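RabGDI protein (Plasmodium falciparum 3D7, PDB 3P1W) probably acts as a Rab GDP-dissociation inhibitor, keeping Rab GTPases in their GDP-bound state and shuttling the prenylated proteins between membranes and cytosol. Local coordinates at residues 66-71 with 405-410; 325-330 with 390-395; 357-362 with 385-390. All blocks are in the same frame, centred on the assembly; numbering follows the deposited sequence. Where two conformers were deposited one is given.

Interaction 1 of 3, residues 66-71 with 405-410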
loop_
_atom_site.group_PDB
_atom_site.type_symbol
_atom_site.label_atom_id
_atom_site.label_comp_id
_atom_site.label_asym_id
_atom_site.label_seq_id
_atom_site.Cartn_x
_atom_site.Cartn_y
_atom_site.Cartn_z
ATOM N N ASN A 66 -0.406 21.495 9.033
ATOM C CA ASN A 66 -1.473 20.992 8.215
ATOM C C ASN A 66 -2.148 19.786 8.849
ATOM O O ASN A 66 -3.342 19.653 8.723
ATOM C CB ASN A 66 -1.006 20.787 6.778
ATOM C CG ASN A 66 -0.791 22.116 6.065
ATOM O OD1 ASN A 66 -1.645 23.017 6.110
ATOM N ND2 ASN A 66 0.355 22.263 5.436
ATOM N N LEU A 67 -1.404 18.979 9.610
ATOM C CA LEU A 67 -1.990 17.846 10.319
ATOM C C LEU A 67 -3.015 18.387 11.308
ATOM O O LEU A 67 -4.163 17.929 11.360
ATOM C CB LEU A 67 -0.893 17.056 11.034
ATOM C CG LEU A 67 -1.237 15.771 11.738
ATOM C CD1 LEU A 67 -1.689 14.717 10.704
ATOM C CD2 LEU A 67 -0.035 15.291 12.561
ATOM N N TYR A 68 -2.606 19.418 12.056
ATOM C CA TYR A 68 -3.472 20.004 13.064
ATOM C C TYR A 68 -4.631 20.769 12.441
ATOM O O TYR A 68 -5.756 20.679 12.925
ATOM C CB TYR A 68 -2.655 20.874 14.068
ATOM C CG TYR A 68 -2.189 20.077 15.273
ATOM C CD1 TYR A 68 -1.110 19.192 15.182
ATOM C CD2 TYR A 68 -2.853 20.170 16.488
ATOM C CE1 TYR A 68 -0.714 18.407 16.270
ATOM C CE2 TYR A 68 -2.452 19.406 17.578
ATOM C CZ TYR A 68 -1.389 18.528 17.462
ATOM O OH TYR A 68 -0.997 17.782 18.539
ATOM N N ASN A 69 -4.382 21.510 11.365
ATOM C CA ASN A 69 -5.466 22.240 10.703
ATOM C C ASN A 69 -6.527 21.286 10.195
ATOM O O ASN A 69 -7.730 21.610 10.207
ATOM C CB ASN A 69 -4.948 23.108 9.539
ATOM C CG ASN A 69 -4.304 24.418 10.010
ATOM O OD1 ASN A 69 -4.335 24.759 11.196
ATOM N ND2 ASN A 69 -3.706 25.153 9.072
ATOM N N THR A 70 -6.071 20.122 9.727
ATOM C CA THR A 70 -6.942 19.132 9.099
ATOM C C THR A 70 -7.766 18.353 10.105
ATOM O O THR A 70 -8.951 18.184 9.910
ATOM C CB THR A 70 -6.120 18.145 8.213
ATOM O OG1 THR A 70 -5.495 18.885 7.151
ATOM C CG2 THR A 70 -7.010 17.031 7.646
ATOM N N PHE A 71 -7.137 17.909 11.184
ATOM C CA PHE A 71 -7.767 17.027 12.150
ATOM C C PHE A 71 -8.136 17.685 13.481
ATOM O O PHE A 71 -9.035 17.212 14.152
ATOM C CB PHE A 71 -6.801 15.909 12.491
ATOM C CG PHE A 71 -6.586 14.900 11.366
ATOM C CD1 PHE A 71 -7.439 13.814 11.225
ATOM C CD2 PHE A 71 -5.534 15.035 10.491
ATOM C CE1 PHE A 71 -7.215 12.857 10.194
ATOM C CE2 PHE A 71 -5.304 14.107 9.485
ATOM C CZ PHE A 71 -6.147 13.025 9.333
ATOM N N ILE A 405 -0.034 6.537 23.788
ATOM C CA ILE A 405 -0.320 7.329 22.606
ATOM C C ILE A 405 -0.502 8.783 23.002
ATOM O O ILE A 405 -1.360 9.102 23.826
ATOM C CB ILE A 405 -1.601 6.830 21.870
ATOM C CG1 ILE A 405 -1.414 5.372 21.419
ATOM C CG2 ILE A 405 -1.967 7.777 20.697
ATOM C CD1 ILE A 405 -2.732 4.619 21.101
ATOM N N GLU A 406 0.278 9.677 22.399
ATOM C CA GLU A 406 0.164 11.118 22.754
ATOM C C GLU A 406 -1.030 11.780 22.102
ATOM O O GLU A 406 -1.739 12.576 22.737
ATOM C CB GLU A 406 1.427 11.888 22.381
ATOM C CG GLU A 406 2.662 11.371 23.076
ATOM C CD GLU A 406 3.902 12.215 22.849
ATOM O OE1 GLU A 406 3.857 13.234 22.126
ATOM O OE2 GLU A 406 4.945 11.833 23.399
ATOM N N GLU A 407 -1.212 11.501 20.816
ATOM C CA GLU A 407 -2.296 12.081 20.023
ATOM C C GLU A 407 -2.765 11.095 18.957
ATOM O O GLU A 407 -1.970 10.292 18.448
ATOM C CB GLU A 407 -1.837 13.344 19.299
ATOM C CG GLU A 407 -1.334 14.493 20.185
ATOM C CD GLU A 407 -2.395 15.099 21.075
ATOM O OE1 GLU A 407 -3.611 14.930 20.802
ATOM O OE2 GLU A 407 -2.005 15.803 22.040
ATOM N N LYS A 408 -4.048 11.186 18.620
ATOM C CA LYS A 408 -4.682 10.380 17.576
ATOM C C LYS A 408 -5.313 11.299 16.527
ATOM O O LYS A 408 -5.972 12.293 16.857
ATOM C CB LYS A 408 -5.797 9.514 18.143
ATOM C CG LYS A 408 -5.333 8.337 18.959
ATOM C CD LYS A 408 -6.524 7.680 19.660
ATOM C CE LYS A 408 -6.052 6.708 20.763
ATOM N NZ LYS A 408 -7.233 6.107 21.488
ATOM N N PHE A 409 -5.109 10.958 15.277
ATOM C CA PHE A 409 -5.712 11.665 14.159
ATOM C C PHE A 409 -6.468 10.625 13.289
ATOM O O PHE A 409 -5.841 9.838 12.598
ATOM C CB PHE A 409 -4.620 12.344 13.348
ATOM C CG PHE A 409 -3.687 13.203 14.157
ATOM C CD1 PHE A 409 -3.865 14.569 14.207
ATOM C CD2 PHE A 409 -2.639 12.640 14.895
ATOM C CE1 PHE A 409 -3.003 15.395 14.935
ATOM C CE2 PHE A 409 -1.790 13.443 15.647
ATOM C CZ PHE A 409 -1.972 14.843 15.663
ATOM N N VAL A 410 -7.791 10.618 13.361
ATOM C CA VAL A 410 -8.607 9.588 12.766
ATOM C C VAL A 410 -9.308 10.069 11.509
ATOM O O VAL A 410 -9.867 11.179 11.491
ATOM C CB VAL A 410 -9.711 9.117 13.707
ATOM C CG1 VAL A 410 -10.552 8.053 12.992
ATOM C CG2 VAL A 410 -9.115 8.568 15.012
HETATM O O HOH W 1 -2.407 18.215 20.711
#

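Interaction 2 of 3, residues 325-330 with 390-395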
loop_
_atom_site.group_PDB
_atom_site.type_symbol
_atom_site.label_atom_id
_atom_site.label_comp_id
_atom_site.label_asym_id
_atom_site.label_seq_id
_atom_site.Cartn_x
_atom_site.Cartn_y
_atom_site.Cartn_z
ATOM N N GLN A 325 -15.927 1.142 3.705
ATOM C CA GLN A 325 -15.149 2.268 4.251
ATOM C C GLN A 325 -13.850 1.745 4.850
ATOM O O GLN A 325 -13.769 0.585 5.246
ATOM C CB GLN A 325 -15.928 2.997 5.365
ATOM C CG GLN A 325 -17.194 3.714 4.911
ATOM C CD GLN A 325 -17.745 4.645 5.960
ATOM O OE1 GLN A 325 -18.024 4.231 7.071
ATOM N NE2 GLN A 325 -17.923 5.910 5.600
ATOM N N VAL A 326 -12.866 2.628 4.931
ATOM C CA VAL A 326 -11.578 2.360 5.572
ATOM C C VAL A 326 -11.404 3.360 6.728
ATOM O O VAL A 326 -11.835 4.513 6.612
ATOM C CB VAL A 326 -10.418 2.440 4.564
ATOM C CG1 VAL A 326 -10.369 3.829 3.808
ATOM C CG2 VAL A 326 -9.083 2.190 5.287
ATOM N N ILE A 327 -10.824 2.911 7.859
ATOM C CA ILE A 327 -10.433 3.795 8.938
ATOM C C ILE A 327 -8.927 3.738 9.051
ATOM O O ILE A 327 -8.317 2.654 8.932
ATOM C CB ILE A 327 -11.150 3.429 10.282
ATOM C CG1 ILE A 327 -10.708 4.382 11.397
ATOM C CG2 ILE A 327 -10.925 1.923 10.651
ATOM C CD1 ILE A 327 -11.617 4.292 12.683
ATOM N N ARG A 328 -8.323 4.914 9.150
ATOM C CA ARG A 328 -6.921 5.063 9.478
ATOM C C ARG A 328 -6.769 5.984 10.660
ATOM O O ARG A 328 -7.376 7.049 10.717
ATOM C CB ARG A 328 -6.088 5.616 8.293
ATOM C CG ARG A 328 -6.122 4.750 7.071
ATOM C CD ARG A 328 -5.135 5.156 6.006
ATOM N NE ARG A 328 -5.284 4.271 4.853
ATOM C CZ ARG A 328 -6.201 4.432 3.880
ATOM N NH1 ARG A 328 -7.012 5.479 3.873
ATOM N NH2 ARG A 328 -6.292 3.553 2.902
ATOM N N CYS A 329 -5.966 5.539 11.623
ATOM C CA CYS A 329 -5.708 6.287 12.833
ATOM C C CYS A 329 -4.219 6.499 12.925
ATOM O O CYS A 329 -3.465 5.552 13.130
ATOM C CB CYS A 329 -6.197 5.520 14.074
ATOM S SG CYS A 329 -6.060 6.568 15.563
ATOM N N ILE A 330 -3.809 7.752 12.744
ATOM C CA ILE A 330 -2.434 8.180 12.915
ATOM C C ILE A 330 -2.194 8.532 14.378
ATOM O O ILE A 330 -2.917 9.358 14.947
ATOM C CB ILE A 330 -2.132 9.396 12.011
ATOM C CG1 ILE A 330 -2.283 9.001 10.529
ATOM C CG2 ILE A 330 -0.724 9.980 12.337
ATOM C CD1 ILE A 330 -2.390 10.184 9.530
ATOM N N ASN A 390 -19.331 0.873 14.459
ATOM C CA ASN A 390 -18.409 1.585 15.351
ATOM C C ASN A 390 -16.949 1.271 15.046
ATOM O O ASN A 390 -16.287 0.520 15.764
ATOM C CB ASN A 390 -18.724 1.300 16.828
ATOM C CG ASN A 390 -17.989 2.260 17.781
ATOM O OD1 ASN A 390 -17.006 2.908 17.406
ATOM N ND2 ASN A 390 -18.438 2.312 19.024
ATOM N N PRO A 391 -16.428 1.859 13.953
ATOM C CA PRO A 391 -15.063 1.547 13.515
ATOM C C PRO A 391 -13.975 1.890 14.521
ATOM O O PRO A 391 -12.947 1.214 14.610
ATOM C CB PRO A 391 -14.889 2.399 12.249
ATOM C CG PRO A 391 -16.173 2.984 11.917
ATOM C CD PRO A 391 -17.171 2.698 12.996
ATOM N N ILE A 392 -14.169 2.951 15.293
ATOM C CA ILE A 392 -13.207 3.261 16.341
ATOM C C ILE A 392 -13.017 2.094 17.317
ATOM O O ILE A 392 -11.886 1.798 17.751
ATOM C CB ILE A 392 -13.605 4.557 17.102
ATOM C CG1 ILE A 392 -13.334 5.755 16.209
ATOM C CG2 ILE A 392 -12.803 4.700 18.384
ATOM C CD1 ILE A 392 -11.884 5.999 16.039
ATOM N N LYS A 393 -14.113 1.412 17.637
ATOM C CA LYS A 393 -14.051 0.242 18.486
ATOM C C LYS A 393 -13.294 -0.931 17.800
ATOM O O LYS A 393 -12.576 -1.682 18.458
ATOM C CB LYS A 393 -15.482 -0.180 18.891
ATOM C CG LYS A 393 -15.622 -0.700 20.292
ATOM C CD LYS A 393 -14.634 -1.812 20.599
ATOM N N GLU A 394 -13.436 -1.062 16.488
ATOM C CA GLU A 394 -12.753 -2.126 15.740
ATOM C C GLU A 394 -11.230 -2.026 15.829
ATOM O O GLU A 394 -10.547 -3.014 15.639
ATOM C CB GLU A 394 -13.175 -2.121 14.275
ATOM C CG GLU A 394 -14.651 -2.408 14.051
ATOM C CD GLU A 394 -15.037 -2.328 12.602
ATOM O OE1 GLU A 394 -14.488 -3.092 11.794
ATOM O OE2 GLU A 394 -15.938 -1.536 12.270
ATOM N N ILE A 395 -10.705 -0.831 16.054
ATOM C CA ILE A 395 -9.256 -0.666 16.180
ATOM C C ILE A 395 -8.766 -0.536 17.622
ATOM O O ILE A 395 -7.584 -0.295 17.858
ATOM C CB ILE A 395 -8.731 0.488 15.317
ATOM C CG1 ILE A 395 -9.290 1.835 15.772
ATOM C CG2 ILE A 395 -9.033 0.184 13.843
ATOM C CD1 ILE A 395 -8.529 3.040 15.147
#

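Interaction 3 of 3, residues 357-362 with 385-390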
loop_
_atom_site.group_PDB
_atom_site.type_symbol
_atom_site.label_atom_id
_atom_site.label_comp_id
_atom_site.label_asym_id
_atom_site.label_seq_id
_atom_site.Cartn_x
_atom_site.Cartn_y
_atom_site.Cartn_z
ATOM N N ARG A 357 -12.678 -11.330 12.901
ATOM C CA ARG A 357 -13.243 -10.421 11.935
ATOM C C ARG A 357 -12.962 -10.940 10.538
ATOM O O ARG A 357 -12.361 -11.982 10.370
ATOM C CB ARG A 357 -12.682 -9.005 12.132
ATOM C CG ARG A 357 -11.187 -8.909 11.952
ATOM C CD ARG A 357 -10.698 -7.520 12.324
ATOM N NE ARG A 357 -11.098 -6.499 11.335
ATOM C CZ ARG A 357 -12.031 -5.566 11.546
ATOM N NH1 ARG A 357 -12.726 -5.511 12.680
ATOM N NH2 ARG A 357 -12.271 -4.658 10.613
ATOM N N LYS A 358 -13.460 -10.235 9.546
ATOM C CA LYS A 358 -13.468 -10.749 8.178
ATOM C C LYS A 358 -12.488 -10.015 7.268
ATOM O O LYS A 358 -12.491 -10.206 6.045
ATOM C CB LYS A 358 -14.882 -10.626 7.616
ATOM C CG LYS A 358 -15.956 -11.426 8.355
ATOM C CD LYS A 358 -15.792 -12.910 8.190
ATOM C CE LYS A 358 -17.017 -13.686 8.717
ATOM N NZ LYS A 358 -16.600 -14.895 9.500
ATOM N N SER A 359 -11.628 -9.193 7.854
ATOM C CA SER A 359 -10.584 -8.529 7.051
ATOM C C SER A 359 -9.417 -8.144 7.950
ATOM O O SER A 359 -9.606 -7.858 9.156
ATOM C CB SER A 359 -11.169 -7.322 6.327
ATOM O OG SER A 359 -11.650 -6.331 7.246
ATOM N N ASP A 360 -8.208 -8.164 7.395
ATOM C CA ASP A 360 -7.012 -7.965 8.209
ATOM C C ASP A 360 -6.919 -6.507 8.718
ATOM O O ASP A 360 -7.521 -5.582 8.137
ATOM C CB ASP A 360 -5.750 -8.312 7.427
ATOM C CG ASP A 360 -5.597 -9.810 7.123
ATOM O OD1 ASP A 360 -6.511 -10.645 7.387
ATOM O OD2 ASP A 360 -4.519 -10.145 6.581
ATOM N N ILE A 361 -6.139 -6.311 9.761
ATOM C CA ILE A 361 -5.785 -4.967 10.240
ATOM C C ILE A 361 -4.274 -4.821 10.144
ATOM O O ILE A 361 -3.531 -5.816 10.278
ATOM C CB ILE A 361 -6.345 -4.712 11.644
ATOM C CG1 ILE A 361 -7.892 -4.736 11.574
ATOM C CG2 ILE A 361 -5.837 -3.405 12.235
ATOM C CD1 ILE A 361 -8.624 -4.480 12.919
ATOM N N TYR A 362 -3.823 -3.597 9.888
ATOM C CA TYR A 362 -2.424 -3.312 9.621
ATOM C C TYR A 362 -1.934 -2.133 10.450
ATOM O O TYR A 362 -2.683 -1.221 10.731
ATOM C CB TYR A 362 -2.231 -3.013 8.136
ATOM C CG TYR A 362 -2.875 -4.014 7.185
ATOM C CD1 TYR A 362 -2.129 -5.061 6.641
ATOM C CD2 TYR A 362 -4.233 -3.931 6.845
ATOM C CE1 TYR A 362 -2.693 -5.979 5.772
ATOM C CE2 TYR A 362 -4.819 -4.855 5.981
ATOM C CZ TYR A 362 -4.050 -5.871 5.445
ATOM O OH TYR A 362 -4.607 -6.793 4.606
ATOM N N THR A 385 -10.402 -2.186 7.401
ATOM C CA THR A 385 -11.668 -2.108 6.658
ATOM C C THR A 385 -12.787 -2.101 7.669
ATOM O O THR A 385 -12.802 -2.921 8.578
ATOM C CB THR A 385 -11.868 -3.277 5.684
ATOM O OG1 THR A 385 -10.720 -3.388 4.848
ATOM C CG2 THR A 385 -13.155 -3.042 4.793
ATOM N N VAL A 386 -13.717 -1.156 7.519
ATOM C CA VAL A 386 -14.791 -0.997 8.477
ATOM C C VAL A 386 -15.815 -2.143 8.285
ATOM O O VAL A 386 -16.335 -2.340 7.189
ATOM C CB VAL A 386 -15.484 0.347 8.314
ATOM C CG1 VAL A 386 -16.710 0.400 9.240
ATOM C CG2 VAL A 386 -14.508 1.524 8.594
ATOM N N GLU A 387 -16.058 -2.912 9.331
ATOM C CA GLU A 387 -17.034 -3.995 9.307
ATOM C C GLU A 387 -18.263 -3.784 10.189
ATOM O O GLU A 387 -19.223 -4.568 10.094
ATOM C CB GLU A 387 -16.347 -5.335 9.711
ATOM C CG GLU A 387 -15.296 -5.712 8.721
ATOM C CD GLU A 387 -14.677 -7.085 8.902
ATOM O OE1 GLU A 387 -14.962 -7.796 9.904
ATOM O OE2 GLU A 387 -13.887 -7.435 7.987
ATOM N N THR A 388 -18.249 -2.749 11.033
ATOM C CA THR A 388 -19.298 -2.520 12.001
ATOM C C THR A 388 -19.776 -1.043 12.017
ATOM O O THR A 388 -19.219 -0.196 11.310
ATOM C CB THR A 388 -18.843 -2.863 13.444
ATOM O OG1 THR A 388 -18.034 -1.788 13.993
ATOM C CG2 THR A 388 -18.080 -4.211 13.494
ATOM N N ASN A 389 -20.791 -0.805 12.854
ATOM C CA ASN A 389 -21.345 0.523 13.138
ATOM C C ASN A 389 -20.396 1.441 13.891
ATOM O O ASN A 389 -20.610 2.659 13.903
ATOM C CB ASN A 389 -22.730 0.426 13.856
ATOM C CG ASN A 389 -22.664 -0.097 15.322
ATOM O OD1 ASN A 389 -21.676 -0.653 15.775
ATOM N ND2 ASN A 389 -23.767 0.063 16.037
ATOM N N ASN A 390 -19.331 0.873 14.459
ATOM C CA ASN A 390 -18.409 1.585 15.351
ATOM C C ASN A 390 -16.949 1.271 15.046
ATOM O O ASN A 390 -16.287 0.520 15.764
ATOM C CB ASN A 390 -18.724 1.300 16.828
ATOM C CG ASN A 390 -17.989 2.260 17.781
ATOM O OD1 ASN A 390 -17.006 2.908 17.406
ATOM N ND2 ASN A 390 -18.438 2.312 19.024
HETATM O O HOH W 2 -10.094 -4.756 8.651
HETATM O O HOH W 3 -8.486 -4.796 5.686
#

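Interaction 1 of 3, residues 66-71 with 405-410
Phe409 pushes its ring from strand 405-418 against helix 64-71, where Leu67, Tyr68 and Phe71 receive it. Its CG stands anti to the carbonyl carbon (chi1 -52°), which sends the ring out from the strand toward the helix. Leu67 lies over one face: CD2 sits 3.9 Å from the Phe409 ring centroid, a CH-pi contact displaced toward the rim, and CG rests 3.7 Å from Phe409 CE1. Leu67 gets there with CG anti to its own backbone N (chi1 -175°), crossing the phenylalanine at about a right angle. The rim of the same ring is used twice. Its CE1-CZ edge leans on the face of Tyr68, with Tyr68 CE1 3.8 Å from Phe409 CZ, and Phe71 CB lies at the edge 3.7 Å from Phe409 CD1. Toward Phe71 the pairing is again offset edge-to-face, with planes at 79°, and here Phe409 CB plugs the middle of the Phe71 face, 3.8 Å from the centroid. At its own edge, Phe71 CE1 comes within 3.4 Å of Val410 O. The result is an aromatic cluster of Tyr68, Phe71 and Phe409. The polar end of Tyr68 projects past the cluster, and a water 2.6 Å from its OH makes a weak bond to Glu407 OE2. Lys72 adds a cation-pi contact to Phe409, while Ile77, Pro78 and Tyr81 flank Tyr68. Strand 405-418 pairs with strand 320-333, Phe409 with Ile330, and has a classic beta bulge, where Glu406 and Glu407 both face Ile332; helix 64-71 packs beside this corner, where the chain turns at Glu406.

Interaction 2 of 3, residues 325-330 with 390-395
A short, weakly bonded helical turn, 391-394, lies in a crossover connection of the mixed sheet and packs over strand 320-333, the strand that runs between the two it connects. Ile327 is the centre of the contact. Its CG1 is anti to the backbone N (chi1 180°) and the chain continues extended, which carries CD1 out from the strand to the start of the helix. There CD1 meets Pro391 CB at 3.8 Å, crossing the proline at about a right angle, and it is an equal 3.8 Å from Ile392 CD1, whose side chain bends inward from the helix flank. The other branch of Ile327 serves the far end of the helical turn: CG2 faces Ile395 CG2, 4.1 Å away, and these two isoleucines reach toward each other tip to tip. Strands 378-385 and 405-418 both run antiparallel to 320-333, one at each of its edges, so the chain between them must pass across the sheet, and the residues from Pro391 to Ile395 form part of that passage. On the strand, Cys329 lies two residues beyond Ile327 and points to the same side. Its CB meets the Ile395 CD1 methyl at 3.6 Å; Ile395 holds CG1 in the crowded position between backbone N and carbonyl carbon (chi1 64°), with CD1 directed at the strand. Val382 and Ala384 from one neighbouring strand, Val410 and Ile412 from the other, flank Ile327, Cys329 and Ile395. Polar groups stay at the outer end. Asn390 is the N-cap: its OD1 accepts from Lys393 N at 3.3 Å, although the N-H arrives from well above the carbonyl plane. Glu394 turns its carboxylate back onto the preceding loop, bonding Thr388 OG1 and Glu387 N and forming a salt bridge with Arg357.

Interaction 3 of 3, residues 357-362 with 385-390
Glu387 reaches across to Arg357, Lys358 and Ser359, tying the loop after strand 378-385 to the one that leads into strand 361-367, its antiparallel neighbour in the mixed sheet. Just past it, Thr388 OG1 accepts from Asn390 N to make an ST turn. From the backbone, Glu387 CB heads toward 357-362, and with the chain extended beyond CG the carboxylate is carried straight over. CG passes 3.7 Å from Arg357 NH2. CD then lies 4.0 Å from Arg357 CZ, over one face of the guanidinium, with the two planes only 13° apart. None of the guanidinium N-H groups points at OE2, which lies well out of their plane: a stack of opposite charges, beyond salt-bridge distance. Ile361 CD1 covers the opposite guanidinium face. At the tip, OE1 takes the Lys358 N-H on its syn lone pair, a nearly straight bond of 2.9 Å, and also rests against Arg357 CB. OE2 accepts from Ser359 OG at 2.6 Å, the hydroxyl coming from above the carboxylate plane. Arg357 is held at its edge too, NE donating to Ser359 O close to the guanidinium plane. One water accepts from Arg357 NH2 and Thr385 N and donates to Ser359 OG at 2.6 Å, while a second donates to Asp360 O and lies 2.8 Å from Thr385 OG1.

Overall arrangement
All three contacts attach to one mixed sheet. Interactions 1 and 2 share its paired strands 405-418 and 320-333, and Val410 bridges them, packing on Cys329 and Ile392. Interaction 2 is the buried one and apolar across its interface. Interaction 1 is partly buried and aromatic, adding a helix from far earlier in the chain, with water at its outer end. Interaction 3 lies at the surface and is polar: a carboxylate gripped by a backbone N-H and a hydroxyl, stacked on a guanidinium, with bridging waters. It shares Asn390 with interaction 2, and a probable backbone bond from Val386 N to Gln325 O joins the two. Interactions 1 and 3 do not touch, their nearest atoms being about 9 Å apart.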